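Local coordinates for protein gdp-l-fucose synthetase (Naegleria fowleri, PDB 6AQZ) that binds NADP and probably catalyses the NADPH-dependent epimerisation and reduction that yield GDP-L-fucose from a GDP-keto-deoxymannose intermediate, at residues Y117-K123 / E179-F185; N199-E203 / M212-K217; Q11-S15 / K308-L312. One frame throughout, in Å; residues are numbered along the deposited sequence.

Interaction 1: Y117-K123 / E179-F185; sequences YDFGVKK and EGKSCLF
Glu179 meets Tyr117 at the outer end of the contact, where Tyr117 OH gives a weak hydrogen bond of 3.2 Å to Glu179 OE2. The oxygen lies at the edge of the phenol ring, close to its plane, while the carboxylate stands almost perpendicular, its plane 86° from that of the ring. Glu179 also packs on Phe97 of the second subunit. Gly180, with positive phi, closes helix 156-179 in a Schellman motif, and the chain turns back toward the sheet. Lys181 then spans Tyr117: its CD sits 3.6 Å from Tyr117 CZ, and a bend at chi3 (109°) carries the ammonium over the ring face, a cation-pi contact with Lys181 NZ 4.8 Å from the ring centroid. Lys181 NZ goes on to donate a 3.2 Å hydrogen bond to Tyr117 O. That carbonyl is gripped twice, because Gly120 N reaches it from the opposite face of its plane, and Gly120 with Val121 forms the Schellman motif that ends helix 98-118. Two helix ends thus lie together here, each followed by a loop leading into a parallel strand of the Rossmann-type sheet. At Cys183 the thiol approaches the Tyr117 ring obliquely, a sulfur-aromatic contact with Cys183 SG 4.2 Å from Tyr117 CD1. Leu184 pairs with Lys123 in parallel, and Leu184 N donates to Lys122 O at 2.8 Å in a nearly straight bond (163°). The side chains of Leu184 and Lys123 run side by side on the same face of the sheet, although the Lys123 ammonium leads away to the carbonyl oxygens of Met251 and Tyr254. Phe185 reaches back to the helix end, its CZ 3.9 Å from Tyr117 N, which lies at the edge of the phenyl ring; Leu113 and Cys116 of helix 98-118 also touch this ring.

Interaction 2: N199-E203 / M212-K217; sequences NFNVE and MHKCYK
Phe200 O receives the shortest polar bond between the two segments, 2.7 Å from His213 ND1. The bond is bent, with 135° at the hydrogen, and the donor stands above the carbonyl plane, 40° out of it. The imidazole reaches the loop because chi1 (-164°) turns CG away from the backbone N of His213. The other ring nitrogen, NE2, is hydrogen-bonded to Tyr336 OH, so both nitrogens are engaged and the rotation of the ring is fixed. Lys217 CE lies against one face of the imidazole, 3.4 Å above its plane and offset toward the rim.

The Phe200 side chain also points to the helix and brings its ring edge to Met212: Met212 SD is 4.1 Å from Phe200 CE1, a Met-aromatic contact. Phe332 stacks on the same phenyl ring. Met212 packs in turn on Ile279 of helix 272-283 and on Ile325 and Thr328 of helix 321-335, in what is probably the substrate-binding part of this extended short-chain dehydrogenase. Segment 199-203 lies in the loop between strand 184-194 and helix 207-221, shaped by an Asx turn in which Asn199 OD1 accepts from Asn201 N at 3.2 Å.

Farther along, Val202 packs across the aliphatic part of Lys214, its CG1 3.9 Å from Lys214 CD. The bends of the lysine chain carry its ammonium past the valine to Val226 O. Lys217, by contrast, is extended and meets Val202 tip to tip. A water accepts hydrogen bonds from both Lys217 NZ and Val202 N, each at 3.1 Å, and bridges the helix to the loop backbone.

Interaction 3: Q11-S15 / K308-L312; sequences QREVS and KFLRL
The backbones of Val14 and Leu312 come no nearer than 7.7 Å between CA atoms, and side chains alone bridge the gap between the irregular N-terminal segment 11-15 and the short helix 307-312. This surface contact joins the chain ahead of strand 26-30, the first strand of the Rossmann-type sheet, to a helix 293 residues later. A bidentate, end-on salt bridge links the two. Arg311 NH1 donates to Glu13 OE2 at 2.7 Å, while Arg311 NH2 donates to Glu13 OE1 at 2.8 Å, both nearly straight. Carboxylate and guanidinium are nearly coplanar, 14° apart; each oxygen is met on its syn side, though the NH1 bond leaves the carboxylate plane somewhat. Paired in this way, the two flat groups restrain each other's rotation. The bend of Arg311 at chi3 (73°) turns the guanidinium out of the line of its extended CB-CG-CD chain and toward the acid.

Next to the charged pair is an apolar contact. Leu312 CD1 touches Glu13 CB at 3.9 Å and Val14 CG1 at 4.2 Å, and the valine and leucine side chains slide past each other in opposite directions. Trp249 of helix 240-253 touches both of them, and backbone hydrogen bonds of Glu13 with Gln255 and of Ser15 with Asn253 hold the N-terminal segment along the end of that helix. Lys308 lays its aliphatic chain near the acid, but its ammonium is engaged by Tyr254 OH and Pro259 O and stays beyond salt-bridge distance of Glu13. A water spans the gap, donating to Glu13 OE1 at 3.1 Å and accepting from Lys308 NZ at 2.7 Å.

How the interactions relate
Along the chain, interaction 3 encloses the other two, tying the N-terminal segment to helix 307-312; within that span interaction 1 comes first and interaction 2 follows. Interactions 1 and 3 are neighbours, their nearest atoms about 6 Å apart and their centres 21 Å. Interaction 2 lies on the opposite side of the chain's centre, with centres 42 Å from interaction 1 and 38 Å from interaction 3. Strands 123-127 and 184-194 of interaction 1 are adjacent in the nucleotide-binding sheet, whereas interaction 2 sits beyond the far end of strand 184-194, so the contacts brace separate parts of the subunit. The side chain of Phe200 is about 9 Å from the bound NADP, not in contact with it.

Interaction 1: Y117-K123 / E179-F185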
loop_
_atom_site.group_PDB
_atom_site.type_symbol
_atom_site.label_atom_id
_atom_site.label_comp_id
_atom_site.label_asym_id
_atom_site.label_seq_id
_atom_site.Cartn_x
_atom_site.Cartn_y
_atom_site.Cartn_z
ATOM N N TYR A 117 -6.330 -16.458 8.274
ATOM C CA TYR A 117 -7.760 -16.534 8.037
ATOM C C TYR A 117 -8.167 -17.930 7.577
ATOM O O TYR A 117 -9.093 -18.533 8.136
ATOM C CB TYR A 117 -8.166 -15.488 7.005
ATOM C CG TYR A 117 -9.644 -15.365 6.941
ATOM C CD1 TYR A 117 -10.331 -14.666 7.918
ATOM C CD2 TYR A 117 -10.372 -16.009 5.944
ATOM C CE1 TYR A 117 -11.724 -14.573 7.885
ATOM C CE2 TYR A 117 -11.758 -15.917 5.896
ATOM C CZ TYR A 117 -12.425 -15.203 6.876
ATOM O OH TYR A 117 -13.794 -15.114 6.845
ATOM N N ASP A 118 -7.469 -18.472 6.573
ATOM C CA ASP A 118 -7.883 -19.752 6.001
ATOM C C ASP A 118 -7.828 -20.880 7.023
ATOM O O ASP A 118 -8.631 -21.814 6.955
ATOM C CB ASP A 118 -7.026 -20.109 4.786
ATOM C CG ASP A 118 -7.293 -19.211 3.586
ATOM O OD1 ASP A 118 -8.238 -18.394 3.621
ATOM O OD2 ASP A 118 -6.555 -19.342 2.589
ATOM N N PHE A 119 -6.875 -20.839 7.943
ATOM C CA PHE A 119 -6.734 -21.884 8.945
ATOM C C PHE A 119 -7.443 -21.556 10.245
ATOM O O PHE A 119 -7.270 -22.278 11.232
ATOM C CB PHE A 119 -5.254 -22.144 9.216
ATOM C CG PHE A 119 -4.572 -22.932 8.133
ATOM C CD1 PHE A 119 -4.100 -22.312 6.997
ATOM C CD2 PHE A 119 -4.399 -24.302 8.262
ATOM C CE1 PHE A 119 -3.471 -23.036 6.014
ATOM C CE2 PHE A 119 -3.772 -25.030 7.277
ATOM C CZ PHE A 119 -3.305 -24.394 6.154
ATOM N N GLY A 120 -8.265 -20.514 10.256
ATOM C CA GLY A 120 -9.113 -20.201 11.393
ATOM C C GLY A 120 -8.421 -19.814 12.685
ATOM O O GLY A 120 -8.894 -20.180 13.768
ATOM N N VAL A 121 -7.313 -19.082 12.604
ATOM C CA VAL A 121 -6.666 -18.584 13.814
ATOM C C VAL A 121 -7.637 -17.662 14.539
ATOM O O VAL A 121 -8.304 -16.829 13.912
ATOM C CB VAL A 121 -5.363 -17.866 13.448
ATOM C CG1 VAL A 121 -4.736 -17.236 14.675
ATOM C CG2 VAL A 121 -4.394 -18.844 12.764
ATOM N N LYS A 122 -7.760 -17.838 15.856
ATOM C CA LYS A 122 -8.730 -17.047 16.611
ATOM C C LYS A 122 -8.310 -15.586 16.664
ATOM O O LYS A 122 -9.106 -14.692 16.352
ATOM C CB LYS A 122 -8.915 -17.606 18.029
ATOM C CG LYS A 122 -9.488 -19.019 18.130
ATOM C CD LYS A 122 -9.593 -19.449 19.602
ATOM C CE LYS A 122 -10.458 -20.688 19.821
ATOM N NZ LYS A 122 -9.883 -21.921 19.216
ATOM N N LYS A 123 -7.041 -15.328 16.983
ATOM C CA LYS A 123 -6.536 -13.964 17.085
ATOM C C LYS A 123 -5.112 -13.909 16.533
ATOM O O LYS A 123 -4.301 -14.798 16.793
ATOM C CB LYS A 123 -6.558 -13.454 18.526
ATOM C CG LYS A 123 -6.332 -11.960 18.638
ATOM C CD LYS A 123 -6.035 -11.517 20.065
ATOM C CE LYS A 123 -7.288 -11.356 20.879
ATOM N NZ LYS A 123 -7.021 -10.662 22.184
ATOM N N GLU A 179 -18.522 -13.642 7.096
ATOM C CA GLU A 179 -18.599 -15.086 6.971
ATOM C C GLU A 179 -18.938 -15.771 8.285
ATOM O O GLU A 179 -19.082 -16.996 8.309
ATOM C CB GLU A 179 -17.270 -15.618 6.454
ATOM C CG GLU A 179 -17.345 -16.277 5.118
ATOM C CD GLU A 179 -16.021 -16.207 4.430
ATOM O OE1 GLU A 179 -15.835 -15.253 3.661
ATOM O OE2 GLU A 179 -15.146 -17.065 4.688
ATOM N N GLY A 180 -19.136 -15.007 9.355
ATOM C CA GLY A 180 -19.403 -15.602 10.643
ATOM C C GLY A 180 -18.243 -16.351 11.243
ATOM O O GLY A 180 -18.447 -17.155 12.157
ATOM N N LYS A 181 -17.027 -16.137 10.743
ATOM C CA LYS A 181 -15.852 -16.731 11.364
ATOM C C LYS A 181 -15.435 -15.906 12.571
ATOM O O LYS A 181 -15.677 -14.695 12.634
ATOM C CB LYS A 181 -14.683 -16.827 10.382
ATOM C CG LYS A 181 -14.763 -18.012 9.439
ATOM C CD LYS A 181 -13.518 -18.143 8.554
ATOM C CE LYS A 181 -12.652 -19.339 8.955
ATOM N NZ LYS A 181 -11.897 -19.929 7.793
ATOM N N SER A 182 -14.812 -16.579 13.542
ATOM C CA SER A 182 -14.326 -15.934 14.766
ATOM C C SER A 182 -12.821 -15.729 14.616
ATOM O O SER A 182 -11.997 -16.508 15.107
ATOM C CB SER A 182 -14.673 -16.765 15.997
ATOM O OG SER A 182 -16.069 -16.729 16.245
ATOM N N CYS A 183 -12.470 -14.683 13.869
ATOM C CA CYS A 183 -11.081 -14.332 13.601
ATOM C C CYS A 183 -10.897 -12.858 13.893
ATOM O O CYS A 183 -11.581 -12.019 13.298
ATOM C CB CYS A 183 -10.697 -14.616 12.151
ATOM S SG CYS A 183 -10.621 -16.339 11.768
ATOM N N LEU A 184 -9.973 -12.542 14.791
ATOM C CA LEU A 184 -9.639 -11.162 15.094
ATOM C C LEU A 184 -8.206 -10.895 14.646
ATOM O O LEU A 184 -7.297 -11.700 14.899
ATOM C CB LEU A 184 -9.819 -10.858 16.583
ATOM C CG LEU A 184 -9.517 -9.400 16.973
ATOM C CD1 LEU A 184 -10.328 -8.402 16.126
ATOM C CD2 LEU A 184 -9.736 -9.157 18.463
ATOM N N PHE A 185 -8.022 -9.771 13.971
ATOM C CA PHE A 185 -6.726 -9.280 13.518
ATOM C C PHE A 185 -6.496 -7.931 14.169
ATOM O O PHE A 185 -7.341 -7.038 14.059
ATOM C CB PHE A 185 -6.678 -9.149 11.983
ATOM C CG PHE A 185 -6.688 -10.467 11.262
ATOM C CD1 PHE A 185 -7.865 -11.153 11.066
ATOM C CD2 PHE A 185 -5.514 -11.008 10.764
ATOM C CE1 PHE A 185 -7.872 -12.362 10.425
ATOM C CE2 PHE A 185 -5.511 -12.224 10.104
ATOM C CZ PHE A 185 -6.674 -12.901 9.928
#

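Interaction 2: N199-E203 / M212-K217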
loop_
_atom_site.group_PDB
_atom_site.type_symbol
_atom_site.label_atom_id
_atom_site.label_comp_id
_atom_site.label_asym_id
_atom_site.label_seq_id
_atom_site.Cartn_x
_atom_site.Cartn_y
_atom_site.Cartn_z
ATOM N N ASN A 199 20.471 -7.118 16.919
ATOM C CA ASN A 199 21.483 -7.037 15.870
ATOM C C ASN A 199 22.487 -5.965 16.279
ATOM O O ASN A 199 22.174 -4.773 16.247
ATOM C CB ASN A 199 20.856 -6.721 14.514
ATOM C CG ASN A 199 21.885 -6.674 13.410
ATOM O OD1 ASN A 199 23.084 -6.872 13.646
ATOM N ND2 ASN A 199 21.431 -6.447 12.195
ATOM N N PHE A 200 23.698 -6.384 16.655
ATOM C CA PHE A 200 24.678 -5.464 17.209
ATOM C C PHE A 200 25.707 -4.980 16.197
ATOM O O PHE A 200 26.735 -4.429 16.599
ATOM C CB PHE A 200 25.382 -6.114 18.388
ATOM C CG PHE A 200 24.473 -6.422 19.522
ATOM C CD1 PHE A 200 24.247 -5.493 20.508
ATOM C CD2 PHE A 200 23.842 -7.650 19.600
ATOM C CE1 PHE A 200 23.410 -5.792 21.567
ATOM C CE2 PHE A 200 23.007 -7.955 20.649
ATOM C CZ PHE A 200 22.797 -7.029 21.641
ATOM N N ASN A 201 25.462 -5.172 14.906
ATOM C CA ASN A 201 26.338 -4.623 13.883
ATOM C C ASN A 201 26.296 -3.103 13.949
ATOM O O ASN A 201 25.222 -2.508 13.822
ATOM C CB ASN A 201 25.874 -5.113 12.508
ATOM C CG ASN A 201 26.774 -4.637 11.373
ATOM O OD1 ASN A 201 26.571 -3.553 10.823
ATOM N ND2 ASN A 201 27.739 -5.466 10.988
ATOM N N VAL A 202 27.456 -2.463 14.114
ATOM C CA VAL A 202 27.467 -1.006 14.222
ATOM C C VAL A 202 26.963 -0.355 12.934
ATOM O O VAL A 202 26.359 0.721 12.976
ATOM C CB VAL A 202 28.864 -0.478 14.592
ATOM C CG1 VAL A 202 29.379 -1.125 15.889
ATOM C CG2 VAL A 202 29.817 -0.707 13.443
ATOM N N GLU A 203 27.181 -0.986 11.776
ATOM C CA GLU A 203 26.806 -0.340 10.519
ATOM C C GLU A 203 25.315 -0.487 10.251
ATOM O O GLU A 203 24.644 0.491 9.923
ATOM C CB GLU A 203 27.628 -0.906 9.354
ATOM N N MET A 212 26.292 -0.346 22.162
ATOM C CA MET A 212 26.821 -1.407 23.017
ATOM C C MET A 212 28.015 -2.095 22.380
ATOM O O MET A 212 29.034 -2.319 23.040
ATOM C CB MET A 212 25.743 -2.437 23.339
ATOM C CG MET A 212 24.780 -1.973 24.391
ATOM S SD MET A 212 23.567 -3.226 24.810
ATOM C CE MET A 212 22.590 -2.290 25.981
ATOM N N HIS A 213 27.917 -2.417 21.092
ATOM C CA HIS A 213 29.024 -3.081 20.418
ATOM C C HIS A 213 30.215 -2.142 20.304
ATOM O O HIS A 213 31.370 -2.571 20.434
ATOM C CB HIS A 213 28.585 -3.555 19.033
ATOM C CG HIS A 213 29.506 -4.561 18.419
ATOM N ND1 HIS A 213 29.357 -5.018 17.128
ATOM C CD2 HIS A 213 30.595 -5.188 18.917
ATOM C CE1 HIS A 213 30.308 -5.894 16.863
ATOM N NE2 HIS A 213 31.073 -6.014 17.931
ATOM N N LYS A 214 29.942 -0.858 20.065
ATOM C CA LYS A 214 30.993 0.147 20.003
ATOM C C LYS A 214 31.722 0.264 21.335
ATOM O O LYS A 214 32.960 0.327 21.374
ATOM C CB LYS A 214 30.387 1.497 19.609
ATOM C CG LYS A 214 30.841 2.033 18.274
ATOM C CD LYS A 214 29.674 2.470 17.431
ATOM C CE LYS A 214 29.721 3.970 17.176
ATOM N NZ LYS A 214 31.139 4.413 17.006
ATOM N N CYS A 215 30.971 0.271 22.437
ATOM C CA CYS A 215 31.585 0.378 23.751
ATOM C C CYS A 215 32.426 -0.863 24.038
ATOM O O CYS A 215 33.511 -0.770 24.633
ATOM C CB CYS A 215 30.509 0.593 24.817
ATOM S SG CYS A 215 31.153 1.035 26.466
ATOM N N TYR A 216 31.916 -2.035 23.650
ATOM C CA TYR A 216 32.663 -3.276 23.789
ATOM C C TYR A 216 33.992 -3.221 23.039
ATOM O O TYR A 216 35.025 -3.629 23.575
ATOM C CB TYR A 216 31.806 -4.440 23.293
ATOM C CG TYR A 216 32.483 -5.803 23.361
ATOM C CD1 TYR A 216 33.272 -6.253 22.300
ATOM C CD2 TYR A 216 32.311 -6.651 24.457
ATOM C CE1 TYR A 216 33.883 -7.500 22.341
ATOM C CE2 TYR A 216 32.918 -7.894 24.502
ATOM C CZ TYR A 216 33.705 -8.315 23.444
ATOM O OH TYR A 216 34.315 -9.554 23.487
ATOM N N LYS A 217 33.989 -2.706 21.800
ATOM C CA LYS A 217 35.231 -2.605 21.037
ATOM C C LYS A 217 36.217 -1.650 21.704
ATOM O O LYS A 217 37.424 -1.927 21.763
ATOM C CB LYS A 217 34.938 -2.163 19.598
ATOM C CG LYS A 217 34.236 -3.205 18.694
ATOM C CD LYS A 217 33.807 -2.581 17.330
ATOM C CE LYS A 217 32.950 -3.536 16.481
ATOM N NZ LYS A 217 32.765 -3.081 15.061
HETATM O O HOH W 1 30.017 -4.187 14.003
#

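Interaction 3: Q11-S15 / K308-L312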
loop_
_atom_site.group_PDB
_atom_site.type_symbol
_atom_site.label_atom_id
_atom_site.label_comp_id
_atom_site.label_asym_id
_atom_site.label_seq_id
_atom_site.Cartn_x
_atom_site.Cartn_y
_atom_site.Cartn_z
ATOM N N GLN A 11 -18.493 -4.142 21.149
ATOM C CA GLN A 11 -17.386 -4.622 21.971
ATOM C C GLN A 11 -16.572 -3.476 22.555
ATOM O O GLN A 11 -16.364 -2.456 21.896
ATOM C CB GLN A 11 -16.463 -5.517 21.145
ATOM C CG GLN A 11 -17.170 -6.662 20.466
ATOM C CD GLN A 11 -17.671 -7.697 21.452
ATOM O OE1 GLN A 11 -16.911 -8.205 22.277
ATOM N NE2 GLN A 11 -18.956 -8.012 21.374
ATOM N N ARG A 12 -16.111 -3.653 23.797
ATOM C CA ARG A 12 -15.152 -2.717 24.361
ATOM C C ARG A 12 -13.778 -2.990 23.744
ATOM O O ARG A 12 -13.613 -3.912 22.949
ATOM C CB ARG A 12 -15.157 -2.822 25.892
ATOM C CG ARG A 12 -16.464 -2.316 26.525
ATOM C CD ARG A 12 -16.410 -2.132 28.048
ATOM N NE ARG A 12 -16.095 -3.385 28.733
ATOM C CZ ARG A 12 -14.957 -3.622 29.380
ATOM N NH1 ARG A 12 -14.750 -4.800 29.936
ATOM N NH2 ARG A 12 -14.032 -2.684 29.481
ATOM N N GLU A 13 -12.786 -2.167 24.085
ATOM C CA GLU A 13 -11.425 -2.418 23.588
ATOM C C GLU A 13 -10.820 -3.688 24.184
ATOM O O GLU A 13 -9.996 -4.347 23.539
ATOM C CB GLU A 13 -10.510 -1.223 23.871
ATOM C CG GLU A 13 -10.783 0.009 23.000
ATOM C CD GLU A 13 -10.302 1.327 23.636
ATOM O OE1 GLU A 13 -9.471 2.029 23.011
ATOM O OE2 GLU A 13 -10.746 1.658 24.768
ATOM N N VAL A 14 -11.214 -4.051 25.398
ATOM C CA VAL A 14 -10.687 -5.225 26.078
ATOM C C VAL A 14 -11.804 -6.200 26.432
ATOM O O VAL A 14 -12.949 -5.810 26.680
ATOM C CB VAL A 14 -9.901 -4.822 27.357
ATOM C CG1 VAL A 14 -8.688 -3.987 26.985
ATOM C CG2 VAL A 14 -10.784 -4.039 28.299
ATOM N N SER A 15 -11.461 -7.487 26.430
ATOM C CA SER A 15 -12.367 -8.515 26.932
ATOM C C SER A 15 -12.612 -8.317 28.429
ATOM O O SER A 15 -11.869 -7.617 29.112
ATOM C CB SER A 15 -11.800 -9.902 26.650
ATOM O OG SER A 15 -10.442 -9.990 27.090
ATOM N N LYS A 308 -2.985 5.064 25.278
ATOM C CA LYS A 308 -3.955 3.978 25.155
ATOM C C LYS A 308 -3.605 2.806 26.082
ATOM O O LYS A 308 -4.456 2.310 26.832
ATOM C CB LYS A 308 -4.068 3.526 23.702
ATOM C CG LYS A 308 -5.050 2.391 23.563
ATOM C CD LYS A 308 -5.914 2.530 22.341
ATOM C CE LYS A 308 -5.192 2.125 21.092
ATOM N NZ LYS A 308 -6.115 2.063 19.941
ATOM N N PHE A 309 -2.356 2.350 26.039
ATOM C CA PHE A 309 -1.937 1.255 26.898
ATOM C C PHE A 309 -1.987 1.665 28.365
ATOM O O PHE A 309 -2.407 0.883 29.228
ATOM C CB PHE A 309 -0.520 0.799 26.502
ATOM C CG PHE A 309 -0.090 -0.449 27.178
ATOM C CD1 PHE A 309 0.476 -0.406 28.442
ATOM C CD2 PHE A 309 -0.290 -1.679 26.575
ATOM C CE1 PHE A 309 0.880 -1.574 29.084
ATOM C CE2 PHE A 309 0.105 -2.859 27.217
ATOM C CZ PHE A 309 0.690 -2.801 28.475
ATOM N N LEU A 310 -1.599 2.907 28.661
ATOM C CA LEU A 310 -1.661 3.385 30.036
ATOM C C LEU A 310 -3.102 3.428 30.535
ATOM O O LEU A 310 -3.374 3.146 31.703
ATOM C CB LEU A 310 -1.007 4.761 30.124
ATOM C CG LEU A 310 -1.125 5.406 31.495
ATOM C CD1 LEU A 310 -0.167 4.716 32.453
ATOM C CD2 LEU A 310 -0.842 6.882 31.395
ATOM N N ARG A 311 -4.038 3.785 29.666
ATOM C CA ARG A 311 -5.443 3.793 30.048
ATOM C C ARG A 311 -6.009 2.376 30.121
ATOM O O ARG A 311 -6.841 2.084 30.985
ATOM C CB ARG A 311 -6.234 4.684 29.080
ATOM C CG ARG A 311 -7.720 4.410 29.008
ATOM C CD ARG A 311 -8.463 5.401 28.074
ATOM N NE ARG A 311 -8.197 5.161 26.650
ATOM C CZ ARG A 311 -8.768 4.186 25.946
ATOM N NH1 ARG A 311 -9.627 3.353 26.529
ATOM N NH2 ARG A 311 -8.491 4.038 24.660
ATOM N N LEU A 312 -5.580 1.482 29.227
ATOM C CA LEU A 312 -6.162 0.144 29.221
ATOM C C LEU A 312 -5.507 -0.778 30.243
ATOM O O LEU A 312 -6.154 -1.709 30.735
ATOM C CB LEU A 312 -6.066 -0.460 27.819
ATOM C CG LEU A 312 -7.067 0.219 26.882
ATOM C CD1 LEU A 312 -7.088 -0.420 25.513
ATOM C CD2 LEU A 312 -8.454 0.191 27.537
HETATM O O HOH W 2 -8.519 0.957 20.310
#